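Local structure of Bpsl1147 (Burkholderia pseudomallei, 5A4N) at residues A[6-11]-A[23-28]; A[18-23]-A[37-42]; A[29-34]-A[55-60]. The protein probably binds DNA, as do relatives in the PC4 (transcriptional coactivator p15) family, and forms a dimer of small subunits, each a four-stranded sheet with a helix. All coordinates share one frame; numbering follows the deposited sequence.

Overall arrangement
From the N terminus the chain runs through strands 8-14, 19-28, 31-41 and 47-56, then helix 58-70. The strands lie side by side in that order as an antiparallel sheet. Contact 1 closes the first hairpin, pairing 6-11 with 23-28. Contact 2 closes the second, pairing 18-23 with 37-42, and crosses contact 1 along the chain; the two share Ile23. Contact 3 closes the third hairpin, of strands 31-41 and 47-56, at the point where the last strand leads into the helix. It opens only after contact 1 has closed, and it crosses contact 2. Contacts 2 and 3 lie on opposite sides of the chain's centre. All three touch the second subunit.

Contact 1 of 3, residues A[6-11]-A[23-28]; sequences SGKTIA and ISHRWY
The His25 imidazole carries Ile10 on one face and Lys8 at an edge. Ile10 CG1 lies 4.2 Å from the ring centroid and only 15° off the ring normal, a CH-pi contact displaced toward the rim. Ile10 CD1 reaches on to His25 ND1, at 3.4 Å. Ile10 CG1 is anti to the carbonyl carbon (chi1 -57°), which carries this branch over the ring. Lys8 runs alongside His25 in the same direction, and its CE stands near the ring plane. The Trp27 indole has a water at its edge, in plane; this water accepts from the backbone N of Trp27 and donates to Ser6 O.

Beneath the side chains, strands 8-14 and 19-28 form an antiparallel hairpin. Lys8 and His25 are a hydrogen-bonded pair, with His25 N 2.9 Å from Lys8 O. Thr9 faces Ser24 in a non-hydrogen-bonded pair. The register then slips by one residue. Ile10 and Ala11 both face Ile23 in a classic beta bulge. Ile23 O accepts two bonds, from Ile10 N at 2.7 Å and from Ala11 N at 3.2 Å. Ile23 N returns a nearly straight bond to Ala11 O (172° at the hydrogen).

Ile10 and Ala11 also pack on Leu70 and Gly67 of the second subunit, respectively. The His25 NE2 bond to Ala71 O of that subunit probably helps to fix the rotation of the ring. Arg26 forms a salt bridge with Asp35. The bulge thus gives one buried carbonyl two donors, while the imidazole has an aliphatic partner on one face and a hydrogen bond to the second subunit at NE2.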
loop_
_atom_site.group_PDB
_atom_site.type_symbol
_atom_site.label_atom_id
_atom_site.label_comp_id
_atom_site.label_asym_id
_atom_site.label_seq_id
_atom_site.Cartn_x
_atom_site.Cartn_y
_atom_site.Cartn_z
ATOM N N SER A 6 -5.712 -0.337 18.205
ATOM C CA SER A 6 -4.597 0.163 17.343
ATOM C C SER A 6 -5.069 1.326 16.454
ATOM O O SER A 6 -4.992 2.483 16.887
ATOM C CB SER A 6 -3.980 -0.981 16.520
ATOM O OG SER A 6 -2.887 -0.508 15.763
ATOM N N GLY A 7 -5.567 1.031 15.243
ATOM C CA GLY A 7 -6.037 2.070 14.316
ATOM C C GLY A 7 -7.503 1.948 13.949
ATOM O O GLY A 7 -8.085 0.869 14.009
ATOM N N LYS A 8 -8.085 3.081 13.568
ATOM C CA LYS A 8 -9.470 3.185 13.108
ATOM C C LYS A 8 -9.637 2.895 11.587
ATOM O O LYS A 8 -9.059 3.588 10.756
ATOM C CB LYS A 8 -9.941 4.595 13.415
ATOM C CG LYS A 8 -11.190 5.054 12.689
ATOM C CD LYS A 8 -11.290 6.573 12.808
ATOM C CE LYS A 8 -12.005 7.221 11.625
ATOM N NZ LYS A 8 -13.459 6.889 11.604
ATOM N N THR A 9 -10.456 1.908 11.252
ATOM C CA THR A 9 -10.570 1.408 9.892
ATOM C C THR A 9 -11.384 2.332 8.978
ATOM O O THR A 9 -12.520 2.684 9.303
ATOM C CB THR A 9 -11.178 0.000 9.888
ATOM O OG1 THR A 9 -10.302 -0.870 10.598
ATOM C CG2 THR A 9 -11.289 -0.510 8.490
ATOM N N ILE A 10 -10.787 2.740 7.860
ATOM C CA ILE A 10 -11.468 3.615 6.895
ATOM C C ILE A 10 -12.149 2.792 5.814
ATOM O O ILE A 10 -13.280 3.073 5.471
ATOM C CB ILE A 10 -10.500 4.627 6.240
ATOM C CG1 ILE A 10 -9.776 5.491 7.282
ATOM C CG2 ILE A 10 -11.194 5.495 5.177
ATOM C CD1 ILE A 10 -10.700 6.325 8.151
ATOM N N ALA A 11 -11.437 1.825 5.246
ATOM C CA ALA A 11 -11.958 0.948 4.218
ATOM C C ALA A 11 -11.333 -0.427 4.373
ATOM O O ALA A 11 -10.154 -0.536 4.707
ATOM C CB ALA A 11 -11.607 1.514 2.849
ATOM N N ILE A 23 -7.354 -0.226 5.027
ATOM C CA ILE A 23 -6.869 1.142 5.077
ATOM C C ILE A 23 -7.370 1.734 6.360
ATOM O O ILE A 23 -8.577 1.806 6.578
ATOM C CB ILE A 23 -7.384 1.965 3.889
ATOM C CG1 ILE A 23 -6.889 1.317 2.610
ATOM C CG2 ILE A 23 -6.888 3.410 4.001
ATOM C CD1 ILE A 23 -7.550 1.788 1.393
ATOM N N SER A 24 -6.450 2.135 7.225
ATOM C CA SER A 24 -6.815 2.670 8.533
ATOM C C SER A 24 -6.054 3.969 8.878
ATOM O O SER A 24 -5.047 4.289 8.253
ATOM C CB SER A 24 -6.542 1.571 9.576
ATOM O OG SER A 24 -5.159 1.362 9.623
ATOM N N HIS A 25 -6.590 4.767 9.796
ATOM C CA HIS A 25 -5.820 5.829 10.430
ATOM C C HIS A 25 -5.182 5.246 11.656
ATOM O O HIS A 25 -5.883 4.677 12.486
ATOM C CB HIS A 25 -6.683 6.948 10.941
ATOM C CG HIS A 25 -7.186 7.853 9.884
ATOM N ND1 HIS A 25 -8.477 8.319 9.868
ATOM C CD2 HIS A 25 -6.576 8.403 8.808
ATOM C CE1 HIS A 25 -8.647 9.119 8.830
ATOM N NE2 HIS A 25 -7.512 9.182 8.168
ATOM N N ARG A 26 -3.874 5.406 11.764
ATOM C CA ARG A 26 -3.111 4.961 12.909
ATOM C C ARG A 26 -2.291 6.145 13.421
ATOM O O ARG A 26 -1.400 6.630 12.740
ATOM C CB ARG A 26 -2.143 3.847 12.526
ATOM C CG ARG A 26 -2.744 2.496 12.214
ATOM C CD ARG A 26 -2.069 1.363 12.998
ATOM N NE ARG A 26 -0.595 1.345 12.951
ATOM C CZ ARG A 26 0.165 0.443 12.308
ATOM N NH1 ARG A 26 -0.375 -0.562 11.610
ATOM N NH2 ARG A 26 1.495 0.546 12.359
ATOM N N TRP A 27 -2.588 6.609 14.628
ATOM C CA TRP A 27 -1.831 7.731 15.261
ATOM C C TRP A 27 -0.534 7.218 15.834
ATOM O O TRP A 27 -0.511 6.187 16.464
ATOM C CB TRP A 27 -2.681 8.358 16.357
ATOM C CG TRP A 27 -3.741 9.235 15.883
ATOM C CD1 TRP A 27 -5.050 8.909 15.681
ATOM C CD2 TRP A 27 -3.630 10.635 15.620
ATOM N NE1 TRP A 27 -5.775 10.023 15.285
ATOM C CE2 TRP A 27 -4.929 11.100 15.243
ATOM C CE3 TRP A 27 -2.569 11.551 15.677
ATOM C CZ2 TRP A 27 -5.181 12.427 14.901
ATOM C CZ3 TRP A 27 -2.819 12.889 15.340
ATOM C CH2 TRP A 27 -4.122 13.312 14.946
ATOM N N TYR A 28 0.570 7.905 15.617
ATOM C CA TYR A 28 1.842 7.463 16.200
ATOM C C TYR A 28 2.649 8.680 16.529
ATOM O O TYR A 28 3.001 9.468 15.672
ATOM C CB TYR A 28 2.636 6.532 15.259
ATOM C CG TYR A 28 3.993 6.055 15.778
ATOM C CD1 TYR A 28 4.103 5.036 16.735
ATOM C CD2 TYR A 28 5.189 6.608 15.275
ATOM C CE1 TYR A 28 5.358 4.578 17.176
ATOM C CE2 TYR A 28 6.438 6.156 15.700
ATOM C CZ TYR A 28 6.508 5.163 16.645
ATOM O OH TYR A 28 7.739 4.771 17.023
HETATM O O HOH W 1 -4.576 5.153 16.262
#

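Contact 2 of 3, residues A[18-23]-A[37-42]; sequences TQRIRI and RLVVVD
Arg20 and Val39 form a hydrogen-bonded pair within an antiparallel ladder. The axes of strand segments 19-23 and 37-41 approach to 4.6 Å, with N-to-C directions 140° apart. Arg22 and Arg37 form another such pair. Gln19 with Val40 and Ile21 with Leu38 are non-hydrogen-bonded. Val39 N meets Arg20 O at 2.8 Å, almost straight (176°). Arg22 N binds Arg37 O at 2.7 Å.

On one face of the sheet, Val39 is wedged between two arginines. Its CG2 lies 3.7 Å from Arg20 CB and over the centre of the Arg22 guanidinium, 3.9 Å above the plane. Arg22 CG is anti to the backbone N (chi1 -179°). The Arg22 side chain crosses that of Val39 at about a right angle, and its bend at chi3 lays the guanidinium over CG2. On the other face Gln19 lies alongside Val40, with NE2 3.8 Å from Val40 CG1.

Both arginines form salt bridges with Asp12 of strand 8-14. Arg20 NE also donates to Gln14 OE1, and Arg20 makes a cation-pi contact with Phe47. Val39 thus covers one face of the Arg22 guanidinium with a methyl group, leaving its N-H groups to partners such as Asp12, which probably offsets much of the pair's charge.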
loop_
_atom_site.group_PDB
_atom_site.type_symbol
_atom_site.label_atom_id
_atom_site.label_comp_id
_atom_site.label_asym_id
_atom_site.label_seq_id
_atom_site.Cartn_x
_atom_site.Cartn_y
_atom_site.Cartn_z
ATOM N N THR A 18 -10.130 -15.151 2.528
ATOM C CA THR A 18 -9.204 -15.167 3.645
ATOM C C THR A 18 -8.376 -13.887 3.784
ATOM O O THR A 18 -7.641 -13.775 4.718
ATOM C CB THR A 18 -8.233 -16.350 3.518
ATOM O OG1 THR A 18 -7.567 -16.289 2.262
ATOM C CG2 THR A 18 -8.984 -17.667 3.604
ATOM N N GLN A 19 -8.481 -12.938 2.860
ATOM C CA GLN A 19 -7.568 -11.794 2.846
ATOM C C GLN A 19 -8.258 -10.480 2.513
ATOM O O GLN A 19 -9.181 -10.442 1.700
ATOM C CB GLN A 19 -6.456 -11.996 1.821
ATOM C CG GLN A 19 -5.590 -13.228 2.014
ATOM C CD GLN A 19 -4.348 -13.163 1.139
ATOM O OE1 GLN A 19 -4.363 -12.616 0.040
ATOM N NE2 GLN A 19 -3.263 -13.699 1.633
ATOM N N ARG A 20 -7.790 -9.404 3.140
ATOM C CA ARG A 20 -8.298 -8.056 2.857
ATOM C C ARG A 20 -7.176 -7.054 2.880
ATOM O O ARG A 20 -6.168 -7.242 3.569
ATOM C CB ARG A 20 -9.278 -7.610 3.923
ATOM C CG ARG A 20 -10.411 -8.542 4.132
ATOM C CD ARG A 20 -11.194 -8.066 5.302
ATOM N NE ARG A 20 -12.541 -8.574 5.227
ATOM C CZ ARG A 20 -13.361 -8.613 6.269
ATOM N NH1 ARG A 20 -12.973 -8.165 7.467
ATOM N NH2 ARG A 20 -14.582 -9.106 6.114
ATOM N N ILE A 21 -7.369 -5.952 2.169
ATOM C CA ILE A 21 -6.506 -4.820 2.340
ATOM C C ILE A 21 -7.258 -3.864 3.210
ATOM O O ILE A 21 -8.340 -3.431 2.857
ATOM C CB ILE A 21 -6.177 -4.173 1.008
ATOM C CG1 ILE A 21 -5.455 -5.199 0.157
ATOM C CG2 ILE A 21 -5.278 -2.963 1.212
ATOM C CD1 ILE A 21 -5.598 -4.911 -1.319
ATOM N N ARG A 22 -6.692 -3.549 4.359
ATOM C CA ARG A 22 -7.291 -2.631 5.287
ATOM C C ARG A 22 -6.575 -1.285 5.225
ATOM O O ARG A 22 -5.345 -1.223 5.313
ATOM C CB ARG A 22 -7.172 -3.229 6.675
ATOM C CG ARG A 22 -7.778 -2.399 7.800
ATOM C CD ARG A 22 -8.116 -3.320 8.984
ATOM N NE ARG A 22 -9.161 -4.312 8.654
ATOM C CZ ARG A 22 -9.476 -5.375 9.411
ATOM N NH1 ARG A 22 -8.813 -5.599 10.550
ATOM N NH2 ARG A 22 -10.440 -6.217 9.037
ATOM N N ILE A 23 -7.354 -0.226 5.027
ATOM C CA ILE A 23 -6.869 1.142 5.077
ATOM C C ILE A 23 -7.370 1.734 6.360
ATOM O O ILE A 23 -8.577 1.806 6.578
ATOM C CB ILE A 23 -7.384 1.965 3.889
ATOM C CG1 ILE A 23 -6.889 1.317 2.610
ATOM C CG2 ILE A 23 -6.888 3.410 4.001
ATOM C CD1 ILE A 23 -7.550 1.788 1.393
ATOM N N ARG A 37 -2.697 -2.043 4.677
ATOM C CA ARG A 37 -2.121 -3.298 5.146
ATOM C C ARG A 37 -2.919 -4.520 4.737
ATOM O O ARG A 37 -4.148 -4.516 4.744
ATOM C CB ARG A 37 -2.005 -3.238 6.673
ATOM C CG ARG A 37 -1.126 -4.301 7.335
ATOM C CD ARG A 37 -0.886 -3.948 8.803
ATOM N NE ARG A 37 -0.166 -2.689 8.833
ATOM C CZ ARG A 37 1.148 -2.551 8.703
ATOM N NH1 ARG A 37 1.956 -3.595 8.642
ATOM N NH2 ARG A 37 1.668 -1.349 8.703
ATOM N N LEU A 38 -2.201 -5.577 4.379
ATOM C CA LEU A 38 -2.799 -6.901 4.218
ATOM C C LEU A 38 -3.192 -7.529 5.574
ATOM O O LEU A 38 -2.365 -7.645 6.498
ATOM C CB LEU A 38 -1.826 -7.794 3.466
ATOM C CG LEU A 38 -2.266 -9.219 3.137
ATOM C CD1 LEU A 38 -3.379 -9.205 2.101
ATOM C CD2 LEU A 38 -1.056 -10.001 2.643
ATOM N N VAL A 39 -4.454 -7.900 5.706
ATOM C CA VAL A 39 -4.941 -8.605 6.876
ATOM C C VAL A 39 -5.488 -9.968 6.433
ATOM O O VAL A 39 -6.118 -10.078 5.380
ATOM C CB VAL A 39 -5.965 -7.769 7.676
ATOM C CG1 VAL A 39 -5.441 -6.346 7.899
ATOM C CG2 VAL A 39 -7.316 -7.741 7.014
ATOM N N VAL A 40 -5.192 -11.024 7.190
ATOM C CA VAL A 40 -5.476 -12.380 6.748
ATOM C C VAL A 40 -6.092 -13.189 7.894
ATOM O O VAL A 40 -5.782 -12.953 9.057
ATOM C CB VAL A 40 -4.201 -13.066 6.221
ATOM C CG1 VAL A 40 -3.530 -12.219 5.152
ATOM C CG2 VAL A 40 -3.213 -13.310 7.330
ATOM N N VAL A 41 -6.956 -14.139 7.586
ATOM C CA VAL A 41 -7.634 -14.856 8.664
ATOM C C VAL A 41 -6.625 -15.825 9.211
ATOM O O VAL A 41 -5.945 -16.470 8.421
ATOM C CB VAL A 41 -8.913 -15.610 8.232
ATOM C CG1 VAL A 41 -9.818 -14.729 7.388
ATOM C CG2 VAL A 41 -8.606 -16.931 7.513
ATOM N N ASP A 42 -6.497 -15.871 10.541
ATOM C CA ASP A 42 -5.588 -16.791 11.226
ATOM C C ASP A 42 -6.286 -18.126 11.592
ATOM O O ASP A 42 -7.416 -18.376 11.160
ATOM C CB ASP A 42 -4.967 -16.090 12.452
ATOM C CG ASP A 42 -5.950 -15.935 13.637
ATOM O OD1 ASP A 42 -7.142 -16.299 13.548
ATOM O OD2 ASP A 42 -5.504 -15.441 14.693
#

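Contact 3 of 3, residues A[29-34]-A[55-60]; sequences RGRRYV and SIRPEL
Val34 pairs with Ile56 where strand 31-41 meets the end of strand 47-56, in the antiparallel sheet of this PC4-family subunit. This is the tight end of the contact. Val34 N donates to Ile56 O and Ile56 N donates to Val34 O, both at 2.9 Å. The side chains of the pair share one face of the sheet, with Val34 CB 4.3 Å from Ile56 CB. Both residues are buried. Val34 also packs on Ile23 of strand 19-28 and on Leu68 of the second subunit.

Beyond this single bridge the segments diverge, and side chains fill the junction between sheet and helix. The Tyr33 ring has Arg31 CG over one face, 3.5 Å above its plane and offset toward the rim. The Arg57 side chain passes obliquely by that of Tyr33, with Arg57 CB 3.8 Å from Tyr33 CE2. The Arg57 guanidinium is turned almost perpendicular to the ring, at 88°. Pro58 closes over the Arg32 carbonyl, and Pro58 CG lies 3.3 Å from Arg32 O. That oxygen is buried here and finds no polar partner in the model.

The outer side is looser and charged. Arg31, Pro58 and Glu59 are exposed. Arg31 NH1 and Arg57 NE come within 4.6 Å, a like-charge approach that Glu59 probably eases. Arg57 CG sits between the backbone N and the carbonyl carbon (chi1 67°), and the chain then runs extended, which brings NE out to Glu59. Leu60 CD1 lies over the centre of one face of the Arg57 guanidinium. Arg57 NH2 also donates to Lys15 O of the second subunit. The salt bridge to Glu59 is short: Arg57 NE is 2.7 Å from Glu59 OE2, which it meets from above the carboxylate plane.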
loop_
_atom_site.group_PDB
_atom_site.type_symbol
_atom_site.label_atom_id
_atom_site.label_comp_id
_atom_site.label_asym_id
_atom_site.label_seq_id
_atom_site.Cartn_x
_atom_site.Cartn_y
_atom_site.Cartn_z
ATOM N N ARG A 29 2.928 8.805 17.805
ATOM C CA ARG A 29 3.706 9.898 18.346
ATOM C C ARG A 29 3.293 11.255 17.833
ATOM O O ARG A 29 4.147 12.076 17.538
ATOM C CB ARG A 29 5.199 9.659 18.128
ATOM C CG ARG A 29 5.623 8.356 18.780
ATOM C CD ARG A 29 7.097 8.225 18.919
ATOM N NE ARG A 29 7.400 6.979 19.581
ATOM C CZ ARG A 29 8.628 6.516 19.739
ATOM N NH1 ARG A 29 9.657 7.234 19.302
ATOM N NH2 ARG A 29 8.839 5.386 20.414
ATOM N N GLY A 30 1.986 11.485 17.781
ATOM C CA GLY A 30 1.465 12.805 17.489
ATOM C C GLY A 30 1.166 13.046 16.027
ATOM O O GLY A 30 0.725 14.108 15.682
ATOM N N ARG A 31 1.410 12.070 15.168
ATOM C CA ARG A 31 1.077 12.195 13.755
ATOM C C ARG A 31 0.078 11.110 13.326
ATOM O O ARG A 31 0.214 9.967 13.733
ATOM C CB ARG A 31 2.353 12.067 12.934
ATOM C CG ARG A 31 2.096 11.882 11.434
ATOM C CD ARG A 31 3.334 12.247 10.613
ATOM N NE ARG A 31 3.721 13.638 10.853
ATOM C CZ ARG A 31 4.877 14.192 10.493
ATOM N NH1 ARG A 31 5.813 13.491 9.857
ATOM N NH2 ARG A 31 5.092 15.474 10.777
ATOM N N ARG A 32 -0.905 11.452 12.488
ATOM C CA ARG A 32 -1.902 10.472 12.049
ATOM C C ARG A 32 -1.536 9.874 10.692
ATOM O O ARG A 32 -1.809 10.474 9.677
ATOM C CB ARG A 32 -3.318 11.081 11.938
ATOM C CG ARG A 32 -4.407 10.019 11.773
ATOM C CD ARG A 32 -5.821 10.577 11.749
ATOM N NE ARG A 32 -6.082 11.317 10.522
ATOM C CZ ARG A 32 -7.203 12.006 10.267
ATOM N NH1 ARG A 32 -8.210 12.040 11.146
ATOM N NH2 ARG A 32 -7.342 12.639 9.094
ATOM N N TYR A 33 -0.957 8.681 10.681
ATOM C CA TYR A 33 -0.584 8.003 9.439
ATOM C C TYR A 33 -1.777 7.310 8.789
ATOM O O TYR A 33 -2.686 6.883 9.471
ATOM C CB TYR A 33 0.526 6.976 9.713
ATOM C CG TYR A 33 1.816 7.622 10.169
ATOM C CD1 TYR A 33 2.021 7.957 11.500
ATOM C CD2 TYR A 33 2.817 7.922 9.263
ATOM C CE1 TYR A 33 3.195 8.534 11.929
ATOM C CE2 TYR A 33 3.983 8.551 9.678
ATOM C CZ TYR A 33 4.164 8.832 11.033
ATOM O OH TYR A 33 5.316 9.437 11.465
ATOM N N VAL A 34 -1.731 7.169 7.465
ATOM C CA VAL A 34 -2.629 6.270 6.759
ATOM C C VAL A 34 -1.946 4.906 6.558
ATOM O O VAL A 34 -0.950 4.803 5.899
ATOM C CB VAL A 34 -3.036 6.909 5.434
ATOM C CG1 VAL A 34 -3.933 5.962 4.667
ATOM C CG2 VAL A 34 -3.781 8.222 5.731
ATOM N N SER A 55 2.984 2.684 5.814
ATOM C CA SER A 55 2.550 3.859 6.546
ATOM C C SER A 55 2.764 5.056 5.672
ATOM O O SER A 55 3.892 5.326 5.261
ATOM C CB SER A 55 3.396 4.115 7.783
ATOM O OG SER A 55 3.356 3.023 8.631
ATOM N N ILE A 56 1.685 5.787 5.394
ATOM C CA ILE A 56 1.753 6.968 4.537
ATOM C C ILE A 56 1.459 8.195 5.384
ATOM O O ILE A 56 0.368 8.344 5.929
ATOM C CB ILE A 56 0.746 6.872 3.370
ATOM C CG1 ILE A 56 0.896 5.526 2.661
ATOM C CG2 ILE A 56 0.975 8.026 2.423
ATOM C CD1 ILE A 56 -0.207 5.193 1.694
ATOM N N ARG A 57 2.405 9.110 5.488
ATOM C CA ARG A 57 2.107 10.290 6.219
ATOM C C ARG A 57 1.243 11.201 5.317
ATOM O O ARG A 57 1.321 11.134 4.087
ATOM C CB ARG A 57 3.353 10.958 6.747
ATOM C CG ARG A 57 4.257 11.522 5.695
ATOM C CD ARG A 57 5.393 12.307 6.353
ATOM N NE ARG A 57 6.214 12.888 5.320
ATOM C CZ ARG A 57 7.280 12.289 4.793
ATOM N NH1 ARG A 57 7.670 11.102 5.199
ATOM N NH2 ARG A 57 7.961 12.904 3.853
ATOM N N PRO A 58 0.390 12.016 5.934
ATOM C CA PRO A 58 -0.631 12.738 5.213
ATOM C C PRO A 58 -0.106 13.580 4.062
ATOM O O PRO A 58 -0.722 13.587 3.004
ATOM C CB PRO A 58 -1.243 13.619 6.291
ATOM C CG PRO A 58 -1.077 12.843 7.533
ATOM C CD PRO A 58 0.278 12.232 7.385
ATOM N N GLU A 59 1.041 14.222 4.227
ATOM C CA GLU A 59 1.574 15.046 3.153
ATOM C C GLU A 59 1.945 14.280 1.880
ATOM O O GLU A 59 2.109 14.906 0.881
ATOM C CB GLU A 59 2.747 15.886 3.624
ATOM C CG GLU A 59 3.970 15.052 3.935
ATOM C CD GLU A 59 5.275 15.831 4.018
ATOM O OE1 GLU A 59 5.539 16.619 3.088
ATOM O OE2 GLU A 59 6.057 15.601 4.982
ATOM N N LEU A 60 2.077 12.944 1.911
ATOM C CA LEU A 60 2.415 12.139 0.713
ATOM C C LEU A 60 1.207 11.466 0.071
ATOM O O LEU A 60 1.279 10.916 -1.027
ATOM C CB LEU A 60 3.390 11.021 1.100
ATOM C CG LEU A 60 4.665 11.476 1.770
ATOM C CD1 LEU A 60 5.496 10.232 2.051
ATOM C CD2 LEU A 60 5.385 12.450 0.863
#